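Cell wall binding protein cwp8 (Peptoclostridium difficile, PDB 5J6Q) is an S-layer-associated surface protein that probably attaches non-covalently to the bacterial cell wall through its three CWB2 modules. Local coordinates at residues V531-A536 with I547-E552; L118-K123 with V128-A133; R206-K211 with Y216-E221. All coordinates share one frame; numbering follows the deposited sequence.

Contact 1: V531-A536 with I547-E552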
ATOM      1  N   VAL A 531     -14.413 -17.089 -15.216  1.00 34.36           N
ATOM      2  CA  VAL A 531     -14.720 -15.868 -15.993  1.00 37.70           C
ATOM      3  C   VAL A 531     -13.561 -14.876 -15.995  1.00 33.55           C
ATOM      4  O   VAL A 531     -13.356 -14.180 -16.980  1.00 34.37           O
ATOM      5  CB  VAL A 531     -15.996 -15.207 -15.419  1.00 39.27           C
ATOM      6  CG1 VAL A 531     -15.754 -14.849 -13.938  1.00 36.00           C
ATOM      7  CG2 VAL A 531     -16.349 -13.943 -16.241  1.00 33.62           C
ATOM      8  N   ASP A 532     -12.779 -14.808 -14.896  1.00 33.60           N
ATOM      9  CA  ASP A 532     -11.661 -13.856 -14.880  1.00 33.36           C
ATOM     10  C   ASP A 532     -10.619 -14.211 -16.007  1.00 27.83           C
ATOM     11  O   ASP A 532     -10.105 -13.344 -16.714  1.00 31.80           O
ATOM     12  CB  ASP A 532     -10.998 -13.856 -13.480  1.00 30.52           C
ATOM     13  CG  ASP A 532     -11.860 -13.152 -12.413  1.00 34.99           C
ATOM     14  OD1 ASP A 532     -12.856 -12.458 -12.787  1.00 36.80           O
ATOM     15  OD2 ASP A 532     -11.544 -13.272 -11.253  1.00 36.23           O
ATOM     16  N   ALA A 533     -10.315 -15.473 -16.099  1.00 26.06           N
ATOM     17  CA  ALA A 533      -9.435 -16.028 -17.031  1.00 33.51           C
ATOM     18  C   ALA A 533      -9.938 -15.609 -18.448  1.00 33.24           C
ATOM     19  O   ALA A 533      -9.155 -15.089 -19.234  1.00 35.62           O
ATOM     20  CB  ALA A 533      -9.408 -17.539 -16.890  1.00 32.73           C
ATOM     21  N   LEU A 534     -11.225 -15.830 -18.751  1.00 34.29           N
ATOM     22  CA  LEU A 534     -11.756 -15.508 -20.050  1.00 32.71           C
ATOM     23  C   LEU A 534     -11.757 -13.962 -20.300  1.00 35.36           C
ATOM     24  O   LEU A 534     -11.414 -13.583 -21.395  1.00 34.21           O
ATOM     25  CB  LEU A 534     -13.122 -16.232 -20.262  1.00 35.15           C
ATOM     26  CG  LEU A 534     -14.296 -15.522 -19.756  1.00 48.92           C
ATOM     27  CD1 LEU A 534     -14.813 -14.525 -20.856  1.00 42.46           C
ATOM     28  CD2 LEU A 534     -15.335 -16.541 -19.346  1.00 51.72           C
ATOM     29  N   THR A 535     -12.034 -13.063 -19.322  1.00 38.28           N
ATOM     30  CA  THR A 535     -11.927 -11.627 -19.708  1.00 33.95           C
ATOM     31  C   THR A 535     -10.463 -11.221 -19.942  1.00 34.05           C
ATOM     32  O   THR A 535     -10.221 -10.351 -20.779  1.00 31.06           O
ATOM     33  CB  THR A 535     -12.520 -10.681 -18.659  1.00 31.71           C
ATOM     34  OG1 THR A 535     -11.950 -10.893 -17.390  1.00 34.24           O
ATOM     35  CG2 THR A 535     -14.039 -10.825 -18.546  1.00 36.16           C
ATOM     36  N   ALA A 536      -9.472 -11.891 -19.251  1.00 32.74           N
ATOM     37  CA  ALA A 536      -8.088 -11.538 -19.508  1.00 31.16           C
ATOM     38  C   ALA A 536      -7.389 -12.249 -20.701  1.00 31.40           C
ATOM     39  O   ALA A 536      -6.270 -11.811 -21.095  1.00 32.65           O
ATOM     40  CB  ALA A 536      -7.237 -11.760 -18.251  1.00 30.74           C
ATOM     41  N   ILE A 547      -1.675 -17.690 -19.324  1.00 30.04           N
ATOM     42  CA  ILE A 547      -2.458 -17.486 -18.143  1.00 27.70           C
ATOM     43  C   ILE A 547      -2.219 -18.779 -17.317  1.00 27.32           C
ATOM     44  O   ILE A 547      -2.561 -19.852 -17.765  1.00 28.00           O
ATOM     45  CB  ILE A 547      -3.955 -17.271 -18.412  1.00 32.66           C
ATOM     46  CG1 ILE A 547      -4.152 -15.931 -19.129  1.00 29.38           C
ATOM     47  CG2 ILE A 547      -4.763 -17.270 -16.956  1.00 27.54           C
ATOM     48  CD1 ILE A 547      -5.631 -15.605 -19.546  1.00 31.69           C
ATOM     49  N   VAL A 548      -1.548 -18.673 -16.191  1.00 24.50           N
ATOM     50  CA  VAL A 548      -1.392 -19.847 -15.341  1.00 25.23           C
ATOM     51  C   VAL A 548      -2.784 -19.972 -14.591  1.00 26.57           C
ATOM     52  O   VAL A 548      -3.231 -18.987 -13.996  1.00 27.53           O
ATOM     53  CB  VAL A 548      -0.243 -19.526 -14.342  1.00 25.70           C
ATOM     54  CG1 VAL A 548      -0.156 -20.587 -13.176  1.00 22.90           C
ATOM     55  CG2 VAL A 548       1.102 -19.465 -15.131  1.00 27.56           C
ATOM     56  N   LEU A 549      -3.444 -21.139 -14.611  1.00 25.32           N
ATOM     57  CA  LEU A 549      -4.736 -21.195 -13.867  1.00 25.61           C
ATOM     58  C   LEU A 549      -4.502 -21.876 -12.516  1.00 36.26           C
ATOM     59  O   LEU A 549      -4.115 -23.077 -12.409  1.00 31.41           O
ATOM     60  CB  LEU A 549      -5.750 -22.003 -14.650  1.00 26.72           C
ATOM     61  CG  LEU A 549      -6.182 -21.328 -15.958  1.00 32.94           C
ATOM     62  CD1 LEU A 549      -7.039 -22.329 -16.734  1.00 29.05           C
ATOM     63  CD2 LEU A 549      -6.922 -19.968 -15.722  1.00 26.59           C
ATOM     64  N   THR A 550      -4.698 -21.057 -11.448  1.00 34.94           N
ATOM     65  CA  THR A 550      -4.609 -21.670 -10.160  1.00 33.51           C
ATOM     66  C   THR A 550      -5.411 -20.860  -9.113  1.00 34.70           C
ATOM     67  O   THR A 550      -5.508 -19.629  -9.241  1.00 32.77           O
ATOM     68  CB  THR A 550      -3.146 -21.752  -9.670  1.00 35.01           C
ATOM     69  OG1 THR A 550      -3.096 -22.719  -8.590  1.00 35.37           O
ATOM     70  CG2 THR A 550      -2.674 -20.463  -9.119  1.00 27.36           C
ATOM     71  N   THR A 551      -5.968 -21.564  -8.083  1.00 32.22           N
ATOM     72  CA  THR A 551      -6.597 -20.813  -6.975  1.00 31.88           C
ATOM     73  C   THR A 551      -5.753 -20.974  -5.747  1.00 33.04           C
ATOM     74  O   THR A 551      -5.444 -20.019  -5.064  1.00 33.29           O
ATOM     75  CB  THR A 551      -8.045 -21.302  -6.684  1.00 36.61           C
ATOM     76  OG1 THR A 551      -8.767 -21.192  -7.887  1.00 37.52           O
ATOM     77  CG2 THR A 551      -8.743 -20.401  -5.608  1.00 37.41           C
ATOM     78  N   GLU A 552      -5.402 -22.217  -5.425  1.00 35.82           N
ATOM     79  CA  GLU A 552      -4.569 -22.446  -4.290  1.00 36.69           C
ATOM     80  C   GLU A 552      -3.129 -22.646  -4.872  1.00 46.42           C
ATOM     81  O   GLU A 552      -2.784 -22.028  -5.916  1.00 48.77           O
ATOM     82  CB  GLU A 552      -5.021 -23.667  -3.457  1.00 46.46           C
ATOM     83  CG  GLU A 552      -6.518 -23.942  -3.579  1.00 59.78           C
ATOM     84  CD  GLU A 552      -7.212 -23.961  -2.224  1.00 76.98           C
ATOM     85  OE1 GLU A 552      -7.678 -25.046  -1.800  1.00 81.34           O
ATOM     86  OE2 GLU A 552      -7.291 -22.891  -1.598  1.00 79.77           O
TER
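I547 and A533 carry most of this contact, the isoleucine reaching from the strand to the sheet-facing side of the helix. The axes of helix 531-536 and strand 547-549 run almost exactly antiparallel, 10.2 Å apart at their closest, and that spacing is bridged by the branched side chains of I547 and L549, which reach alanine methyls and helix backbone. The reach of I547 comes from its torsions: CG1 lies anti to the carbonyl carbon and chi2 is extended (177°), which carries CD1 against the helix turn. There I547 CD1 lies 3.6 Å from A533 O and 4.0 Å from A536 C, so the methyl meets helix backbone more closely than the A536 side chain, whose CB is 4.4 Å from I547 CD1. L549 adds a second touch from two residues along. Its CB does not start out toward the helix, but the end of the side chain comes nearer, and L549 CD2 meets A533 CB at 3.7 Å. A533 is therefore met by both strand residues, one at its carbonyl and the other at its methyl.

The helix is the crossover of the beta-alpha-beta unit 516-519, 531-542, 547-549. I547 also packs on Y517 and A519 of the adjoining strand, while the side-chain amide of N502 bonds to both I547 O and L549 N along the border strand of this parallel sheet. The association is buried and carried by hydrocarbon groups of the strand, packed partly on alanine methyls and partly on helix backbone, with no hydrogen bond between the segments. This suggests that close approach and shape, not polar direction, set the helix against the sheet.

Contact 2: L118-K123 with V128-A133; sequences LTATIK and VEVKRA
T119 pairs with K131, and T121 with E129, through four backbone hydrogen bonds that form the tight part of this contact. The bond from E129 N to T121 O is 3.0 Å long and nearly straight at 172°. K131 O takes T119 N at 2.9 Å and, weakly, T119 OG1 at 3.4 Å. Between these pairs, A120 and V130 form a non-hydrogen-bonded pair, and A120 CA comes within 3.1 Å of E129 O in a CA-H...O contact. On the face bearing A120, V128 and V130, the packing is apolar: V128 has CG1 anti to its backbone N (chi1 -179°), which brings that methyl to 3.8 Å from A120 CB.

Toward the turn the packing loosens: T121 and K123 are exposed, and K123 bends at chi2 and chi4 so that its CE lies 3.5 Å from E129 CD, yet K123 NZ remains 4.1 Å from E129 OE1, beyond salt-bridge range. Any attraction there is probably long-range and softened by solvent. The two strands, joined by a tight turn, form an antiparallel beta hairpin; strand 140-143 pairs with the other edge of 127-132 to complete a three-stranded sheet, with I99 and V100 of helix 96-111 packed on V128.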
ATOM      1  N   LEU A 118      37.061  31.600  54.376  1.00165.61           N
ATOM      2  CA  LEU A 118      36.552  30.649  55.353  1.00157.66           C
ATOM      3  C   LEU A 118      37.360  29.364  55.337  1.00151.65           C
ATOM      4  O   LEU A 118      38.178  29.152  54.443  1.00149.68           O
ATOM      5  CB  LEU A 118      35.087  30.323  55.045  1.00155.40           C
ATOM      6  CG  LEU A 118      34.169  31.530  55.017  1.00155.70           C
ATOM      7  CD1 LEU A 118      32.835  31.129  54.434  1.00155.88           C
ATOM      8  CD2 LEU A 118      33.981  32.066  56.418  1.00155.88           C
ATOM      9  N   THR A 119      37.125  28.500  56.323  1.00144.96           N
ATOM     10  CA  THR A 119      37.832  27.225  56.429  1.00134.03           C
ATOM     11  C   THR A 119      36.906  26.139  56.949  1.00125.07           C
ATOM     12  O   THR A 119      36.148  26.360  57.896  1.00120.61           O
ATOM     13  CB  THR A 119      39.039  27.339  57.373  1.00131.84           C
ATOM     14  OG1 THR A 119      38.660  28.112  58.514  1.00134.08           O
ATOM     15  CG2 THR A 119      40.234  27.982  56.698  1.00132.75           C
ATOM     16  N   ALA A 120      36.974  24.963  56.334  1.00115.77           N
ATOM     17  CA  ALA A 120      36.146  23.830  56.734  1.00104.88           C
ATOM     18  C   ALA A 120      36.994  22.590  57.032  1.00 96.26           C
ATOM     19  O   ALA A 120      38.000  22.334  56.358  1.00 92.03           O
ATOM     20  CB  ALA A 120      35.140  23.512  55.639  1.00100.86           C
ATOM     21  N   THR A 121      36.585  21.833  58.050  1.00 88.71           N
ATOM     22  CA  THR A 121      37.263  20.613  58.472  1.00 81.68           C
ATOM     23  C   THR A 121      36.278  19.464  58.609  1.00 74.32           C
ATOM     24  O   THR A 121      35.296  19.617  59.347  1.00 70.97           O
ATOM     25  CB  THR A 121      37.898  20.805  59.860  1.00 79.04           C
ATOM     26  OG1 THR A 121      38.646  22.017  59.860  1.00 75.26           O
ATOM     27  CG2 THR A 121      38.800  19.614  60.257  1.00 72.65           C
ATOM     28  N   ILE A 122      36.513  18.334  57.917  1.00 68.86           N
ATOM     29  CA  ILE A 122      35.631  17.191  58.092  1.00 66.50           C
ATOM     30  C   ILE A 122      35.870  16.690  59.529  1.00 65.22           C
ATOM     31  O   ILE A 122      37.015  16.541  59.919  1.00 63.80           O
ATOM     32  CB  ILE A 122      35.957  16.134  57.024  1.00 64.07           C
ATOM     33  CG1 ILE A 122      35.873  16.808  55.640  1.00 62.70           C
ATOM     34  CG2 ILE A 122      35.003  14.912  57.143  1.00 56.38           C
ATOM     35  CD1 ILE A 122      35.839  15.834  54.474  1.00 63.17           C
ATOM     36  N   LYS A 123      34.805  16.434  60.275  1.00 65.38           N
ATOM     37  CA  LYS A 123      34.871  16.040  61.658  1.00 65.11           C
ATOM     38  C   LYS A 123      34.387  14.618  61.875  1.00 63.75           C
ATOM     39  O   LYS A 123      34.630  14.044  62.909  1.00 65.58           O
ATOM     40  CB  LYS A 123      34.038  17.039  62.467  1.00 65.61           C
ATOM     41  CG  LYS A 123      34.878  17.824  63.461  1.00 72.24           C
ATOM     42  CD  LYS A 123      35.400  19.134  62.885  1.00 78.34           C
ATOM     43  CE  LYS A 123      35.819  20.081  63.989  1.00 80.48           C
ATOM     44  NZ  LYS A 123      37.238  19.883  64.396  1.00 80.65           N
ATOM     45  N   VAL A 128      30.770  18.494  58.922  1.00 69.36           N
ATOM     46  CA  VAL A 128      31.877  19.368  58.546  1.00 73.89           C
ATOM     47  C   VAL A 128      31.698  20.689  59.318  1.00 80.31           C
ATOM     48  O   VAL A 128      30.590  21.239  59.380  1.00 84.29           O
ATOM     49  CB  VAL A 128      31.897  19.647  57.024  1.00 75.04           C
ATOM     50  CG1 VAL A 128      33.086  20.539  56.660  1.00 72.13           C
ATOM     51  CG2 VAL A 128      31.952  18.344  56.243  1.00 74.37           C
ATOM     52  N   GLU A 129      32.769  21.178  59.899  1.00 83.64           N
ATOM     53  CA  GLU A 129      32.770  22.401  60.673  1.00 90.79           C
ATOM     54  C   GLU A 129      33.195  23.542  59.784  1.00 95.45           C
ATOM     55  O   GLU A 129      34.167  23.396  59.040  1.00 96.68           O
ATOM     56  CB  GLU A 129      33.740  22.265  61.855  1.00 92.58           C
ATOM     57  CG  GLU A 129      33.832  23.512  62.714  1.00 93.10           C
ATOM     58  CD  GLU A 129      35.068  23.496  63.592  1.00 92.28           C
ATOM     59  OE1 GLU A 129      36.183  23.561  63.043  1.00 87.99           O
ATOM     60  OE2 GLU A 129      34.916  23.404  64.823  1.00 94.16           O
ATOM     61  N   VAL A 130      32.478  24.668  59.843  1.00102.14           N
ATOM     62  CA  VAL A 130      32.831  25.821  59.012  1.00111.73           C
ATOM     63  C   VAL A 130      32.989  27.056  59.893  1.00116.57           C
ATOM     64  O   VAL A 130      32.130  27.340  60.720  1.00117.10           O
ATOM     65  CB  VAL A 130      31.766  26.057  57.910  1.00114.85           C
ATOM     66  CG1 VAL A 130      32.209  27.182  56.980  1.00115.07           C
ATOM     67  CG2 VAL A 130      31.533  24.779  57.111  1.00115.09           C
ATOM     68  N   LYS A 131      34.088  27.787  59.705  1.00121.13           N
ATOM     69  CA  LYS A 131      34.415  28.981  60.473  1.00130.91           C
ATOM     70  C   LYS A 131      35.325  29.865  59.633  1.00138.13           C
ATOM     71  O   LYS A 131      35.557  29.544  58.467  1.00141.78           O
ATOM     72  CB  LYS A 131      35.129  28.584  61.778  1.00133.59           C
ATOM     73  CG  LYS A 131      36.491  27.938  61.534  1.00132.72           C
ATOM     74  CD  LYS A 131      37.015  27.258  62.791  1.00131.69           C
ATOM     75  CE  LYS A 131      38.201  26.373  62.492  1.00130.25           C
ATOM     76  NZ  LYS A 131      39.332  27.151  61.929  1.00128.51           N
ATOM     77  N   ARG A 132      35.845  30.964  60.193  1.00144.77           N
ATOM     78  CA  ARG A 132      36.737  31.810  59.408  1.00152.43           C
ATOM     79  C   ARG A 132      38.204  31.431  59.629  1.00156.92           C
ATOM     80  O   ARG A 132      38.542  30.851  60.658  1.00159.30           O
ATOM     81  CB  ARG A 132      36.515  33.279  59.766  1.00156.14           C
ATOM     82  CG  ARG A 132      37.253  34.225  58.833  1.00160.10           C
ATOM     83  CD  ARG A 132      36.496  35.526  58.662  1.00165.04           C
ATOM     84  NE  ARG A 132      35.930  35.982  59.930  1.00170.90           N
ATOM     85  CZ  ARG A 132      35.631  37.247  60.184  1.00176.10           C
ATOM     86  NH1 ARG A 132      35.837  38.180  59.265  1.00179.58           N
ATOM     87  NH2 ARG A 132      35.125  37.593  61.359  1.00179.48           N
ATOM     88  N   ALA A 133      39.070  31.761  58.666  1.00159.64           N
ATOM     89  CA  ALA A 133      40.493  31.448  58.744  1.00163.96           C
ATOM     90  C   ALA A 133      41.262  32.357  59.705  1.00167.06           C
ATOM     91  O   ALA A 133      42.243  31.912  60.295  1.00168.43           O
ATOM     92  CB  ALA A 133      41.107  31.555  57.357  1.00165.19           C
TER

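Contact 3: R206-K211 with Y216-E221; sequences REIVNK and YALTFE
K211 lays the end of its side chain over one face of the Y216 ring. K211 CE is 3.6 Å from the centroid of the Y216 ring and only 8° off the normal, a CH-pi contact over the middle of the ring. K211 NZ lies farther off, 4.4 Å from the Y216 centroid and 23° from the normal, and adds a cation-pi interaction. Bends at chi2, chi3 and chi4 fold the lysine chain across the aromatic instead of letting it run straight past. The same ammonium makes a salt bridge to E256, so the charge is shared between a carboxylate and a pi face; together they probably restrict where the lysine end can go. A backbone bond from Y216 N to K211 O is modelled as well, though the position of that oxygen is less sure.

Deeper in, the contact becomes purely apolar and much lighter. I208 and L218 cross obliquely, touching through I208 CG2 and L218 CD1 at 4.2 Å. The other methyl of L218, CD2, sits 3.9 Å above the plane of the F220 ring, offset toward its rim.

Helix 203-213 leads through a short turn into strand 217-224, an outermost strand of a mixed four-stranded sheet. L218 also packs on I246 and L248 of the adjacent strand 242-249, and helix 265-280 lies alongside, meeting V209 through V278 and F220 through L275 and T276.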
ATOM      1  N   ARG A 206      -3.645  -0.037  -4.106  1.00 41.93           N
ATOM      2  CA  ARG A 206      -3.810   0.510  -5.488  1.00 44.18           C
ATOM      3  C   ARG A 206      -4.485   1.901  -5.610  1.00 46.46           C
ATOM      4  O   ARG A 206      -4.365   2.573  -6.660  1.00 40.67           O
ATOM      5  CB  ARG A 206      -4.594  -0.487  -6.388  1.00 44.00           C
ATOM      6  CG  ARG A 206      -3.633  -1.271  -7.307  1.00 49.89           C
ATOM      7  CD  ARG A 206      -4.321  -2.408  -8.117  1.00 49.62           C
ATOM      8  NE  ARG A 206      -5.183  -3.241  -7.268  1.00 35.95           N
ATOM      9  CZ  ARG A 206      -4.735  -4.149  -6.393  1.00 51.16           C
ATOM     10  NH1 ARG A 206      -3.435  -4.384  -6.255  1.00 38.94           N
ATOM     11  NH2 ARG A 206      -5.625  -4.825  -5.603  1.00 32.36           N
ATOM     12  N   GLU A 207      -5.204   2.300  -4.575  1.00 46.05           N
ATOM     13  CA  GLU A 207      -5.754   3.647  -4.571  1.00 52.46           C
ATOM     14  C   GLU A 207      -4.586   4.650  -4.668  1.00 47.39           C
ATOM     15  O   GLU A 207      -4.713   5.660  -5.317  1.00 45.48           O
ATOM     16  CB  GLU A 207      -6.554   3.903  -3.276  1.00 50.03           C
ATOM     17  CG  GLU A 207      -7.724   2.938  -3.174  1.00 58.59           C
ATOM     18  CD  GLU A 207      -8.706   3.309  -2.056  1.00 72.64           C
ATOM     19  OE1 GLU A 207      -8.525   4.356  -1.421  1.00 75.48           O
ATOM     20  OE2 GLU A 207      -9.663   2.529  -1.824  1.00 79.04           O
ATOM     21  N   ILE A 208      -3.462   4.350  -4.060  1.00 48.03           N
ATOM     22  CA  ILE A 208      -2.334   5.295  -4.149  1.00 53.83           C
ATOM     23  C   ILE A 208      -1.814   5.317  -5.593  1.00 57.90           C
ATOM     24  O   ILE A 208      -1.585   6.385  -6.162  1.00 59.75           O
ATOM     25  CB  ILE A 208      -1.287   4.833  -3.139  1.00 55.34           C
ATOM     26  CG1 ILE A 208      -1.849   5.065  -1.746  1.00 50.10           C
ATOM     27  CG2 ILE A 208       0.052   5.548  -3.326  1.00 55.26           C
ATOM     28  CD1 ILE A 208      -1.090   4.273  -0.763  1.00 50.74           C
ATOM     29  N   VAL A 209      -1.656   4.128  -6.194  1.00 57.79           N
ATOM     30  CA  VAL A 209      -1.219   4.004  -7.584  1.00 50.51           C
ATOM     31  C   VAL A 209      -2.164   4.802  -8.450  1.00 51.92           C
ATOM     32  O   VAL A 209      -1.709   5.515  -9.346  1.00 51.50           O
ATOM     33  CB  VAL A 209      -1.191   2.497  -8.015  1.00 48.36           C
ATOM     34  CG1 VAL A 209      -0.938   2.394  -9.525  1.00 45.90           C
ATOM     35  CG2 VAL A 209      -0.116   1.753  -7.252  1.00 36.02           C
ATOM     36  N   ASN A 210      -3.497   4.702  -8.201  1.00 54.36           N
ATOM     37  CA  ASN A 210      -4.493   5.472  -8.996  1.00 60.34           C
ATOM     38  C   ASN A 210      -4.348   7.004  -8.810  1.00 66.94           C
ATOM     39  O   ASN A 210      -4.544   7.752  -9.786  1.00 64.67           O
ATOM     40  CB  ASN A 210      -5.946   5.119  -8.627  1.00 66.88           C
ATOM     41  CG  ASN A 210      -6.923   5.371  -9.814  1.00 84.85           C
ATOM     42  OD1 ASN A 210      -7.224   4.442 -10.590  1.00 87.39           O
ATOM     43  ND2 ASN A 210      -7.452   6.590 -10.062  1.00 89.29           N
ATOM     44  N   LYS A 211      -4.020   7.472  -7.571  1.00 68.61           N
ATOM     45  CA  LYS A 211      -3.869   8.909  -7.378  1.00 74.49           C
ATOM     46  C   LYS A 211      -2.662   9.427  -8.166  1.00 74.59           C
ATOM     47  O   LYS A 211      -2.754  10.501  -8.738  1.00 73.92           O
ATOM     48  CB  LYS A 211      -3.711   9.232  -5.895  1.00 77.03           C
ATOM     49  CG  LYS A 211      -4.929   8.834  -5.071  1.00 79.87           C
ATOM     50  CD  LYS A 211      -5.674  10.055  -4.462  1.00 86.53           C
ATOM     51  CE  LYS A 211      -4.747  11.161  -3.991  1.00 88.26           C
ATOM     52  NZ  LYS A 211      -5.138  11.703  -2.648  1.00 91.44           N
ATOM     53  N   TYR A 216      -0.883  13.102  -9.269  1.00 94.22           N
ATOM     54  CA  TYR A 216      -0.266  13.274  -7.977  1.00 96.43           C
ATOM     55  C   TYR A 216       1.156  12.798  -8.057  1.00 95.16           C
ATOM     56  O   TYR A 216       1.430  11.719  -8.583  1.00 94.08           O
ATOM     57  CB  TYR A 216      -1.021  12.504  -6.890  1.00101.82           C
ATOM     58  CG  TYR A 216      -2.359  13.126  -6.559  1.00112.71           C
ATOM     59  CD1 TYR A 216      -3.489  12.831  -7.306  1.00117.14           C
ATOM     60  CD2 TYR A 216      -2.493  14.008  -5.497  1.00117.75           C
ATOM     61  CE1 TYR A 216      -4.719  13.395  -7.004  1.00120.90           C
ATOM     62  CE2 TYR A 216      -3.720  14.579  -5.185  1.00121.37           C
ATOM     63  CZ  TYR A 216      -4.832  14.268  -5.944  1.00121.77           C
ATOM     64  OH  TYR A 216      -6.056  14.812  -5.643  1.00126.32           O
ATOM     65  N   ALA A 217       2.071  13.619  -7.569  1.00 89.24           N
ATOM     66  CA  ALA A 217       3.460  13.249  -7.532  1.00 81.86           C
ATOM     67  C   ALA A 217       3.574  12.510  -6.243  1.00 78.92           C
ATOM     68  O   ALA A 217       2.860  12.849  -5.291  1.00 76.94           O
ATOM     69  CB  ALA A 217       4.352  14.478  -7.523  1.00 83.03           C
ATOM     70  N   LEU A 218       4.418  11.497  -6.200  1.00 73.72           N
ATOM     71  CA  LEU A 218       4.588  10.733  -4.987  1.00 68.80           C
ATOM     72  C   LEU A 218       5.944  11.073  -4.491  1.00 65.97           C
ATOM     73  O   LEU A 218       6.895  11.031  -5.241  1.00 66.77           O
ATOM     74  CB  LEU A 218       4.471   9.202  -5.206  1.00 67.45           C
ATOM     75  CG  LEU A 218       4.179   8.373  -3.951  1.00 67.19           C
ATOM     76  CD1 LEU A 218       3.833   6.949  -4.349  1.00 70.69           C
ATOM     77  CD2 LEU A 218       5.378   8.277  -3.039  1.00 70.79           C
ATOM     78  N   THR A 219       6.052  11.376  -3.220  1.00 65.54           N
ATOM     79  CA  THR A 219       7.336  11.749  -2.646  1.00 67.11           C
ATOM     80  C   THR A 219       7.435  11.052  -1.347  1.00 63.07           C
ATOM     81  O   THR A 219       6.399  10.667  -0.777  1.00 62.43           O
ATOM     82  CB  THR A 219       7.441  13.298  -2.548  1.00 63.63           C
ATOM     83  OG1 THR A 219       6.277  13.789  -1.851  1.00 63.55           O
ATOM     84  CG2 THR A 219       7.500  13.955  -3.964  1.00 53.49           C
ATOM     85  N   PHE A 220       8.647  10.854  -0.872  1.00 65.18           N
ATOM     86  CA  PHE A 220       8.828  10.131   0.389  1.00 72.30           C
ATOM     87  C   PHE A 220       9.346  11.062   1.480  1.00 80.49           C
ATOM     88  O   PHE A 220       9.878  12.126   1.177  1.00 82.57           O
ATOM     89  CB  PHE A 220       9.823   8.976   0.221  1.00 79.49           C
ATOM     90  CG  PHE A 220       9.386   7.890  -0.744  1.00 85.61           C
ATOM     91  CD1 PHE A 220       9.938   7.806  -2.010  1.00 87.62           C
ATOM     92  CD2 PHE A 220       8.436   6.954  -0.378  1.00 86.41           C
ATOM     93  CE1 PHE A 220       9.549   6.803  -2.892  1.00 91.21           C
ATOM     94  CE2 PHE A 220       8.049   5.951  -1.261  1.00 89.33           C
ATOM     95  CZ  PHE A 220       8.607   5.882  -2.511  1.00 93.56           C
ATOM     96  N   GLU A 221       9.195  10.658   2.752  1.00 85.03           N
ATOM     97  CA  GLU A 221       9.673  11.475   3.852  1.00 89.73           C
ATOM     98  C   GLU A 221       9.803  10.612   5.075  1.00 91.60           C
ATOM     99  O   GLU A 221       9.284   9.501   5.100  1.00 87.64           O
ATOM    100  CB  GLU A 221       8.730  12.665   4.108  1.00 91.23           C
ATOM    101  CG  GLU A 221       9.167  13.908   3.347  1.00 94.79           C
ATOM    102  CD  GLU A 221       7.998  14.706   2.815  1.00101.95           C
ATOM    103  OE1 GLU A 221       7.105  15.041   3.624  1.00103.18           O
ATOM    104  OE2 GLU A 221       7.974  14.992   1.588  1.00102.70           O
TER

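Overall arrangement
The three contacts show how chemistry follows place in the fold. Contact 1 is core throughout: helix and border strand of a parallel sheet in a CWB2 module meet without a hydrogen bond between them. Contact 2 is the opposite case, a hairpin joined mainly by backbone bonds, with one apolar face, largely turned to a helix, and one polar face of threonines and charged residues. Contact 3 is intermediate, pairing a helix with a strand as contact 1 does, but adding a lysine-aromatic overlap at its more exposed end. No element is shared. Contact 3 lies nearest the middle of the chain, its centre about 29 Å from that of contact 1, whereas the centres of contacts 1 and 2 are about 95 Å apart.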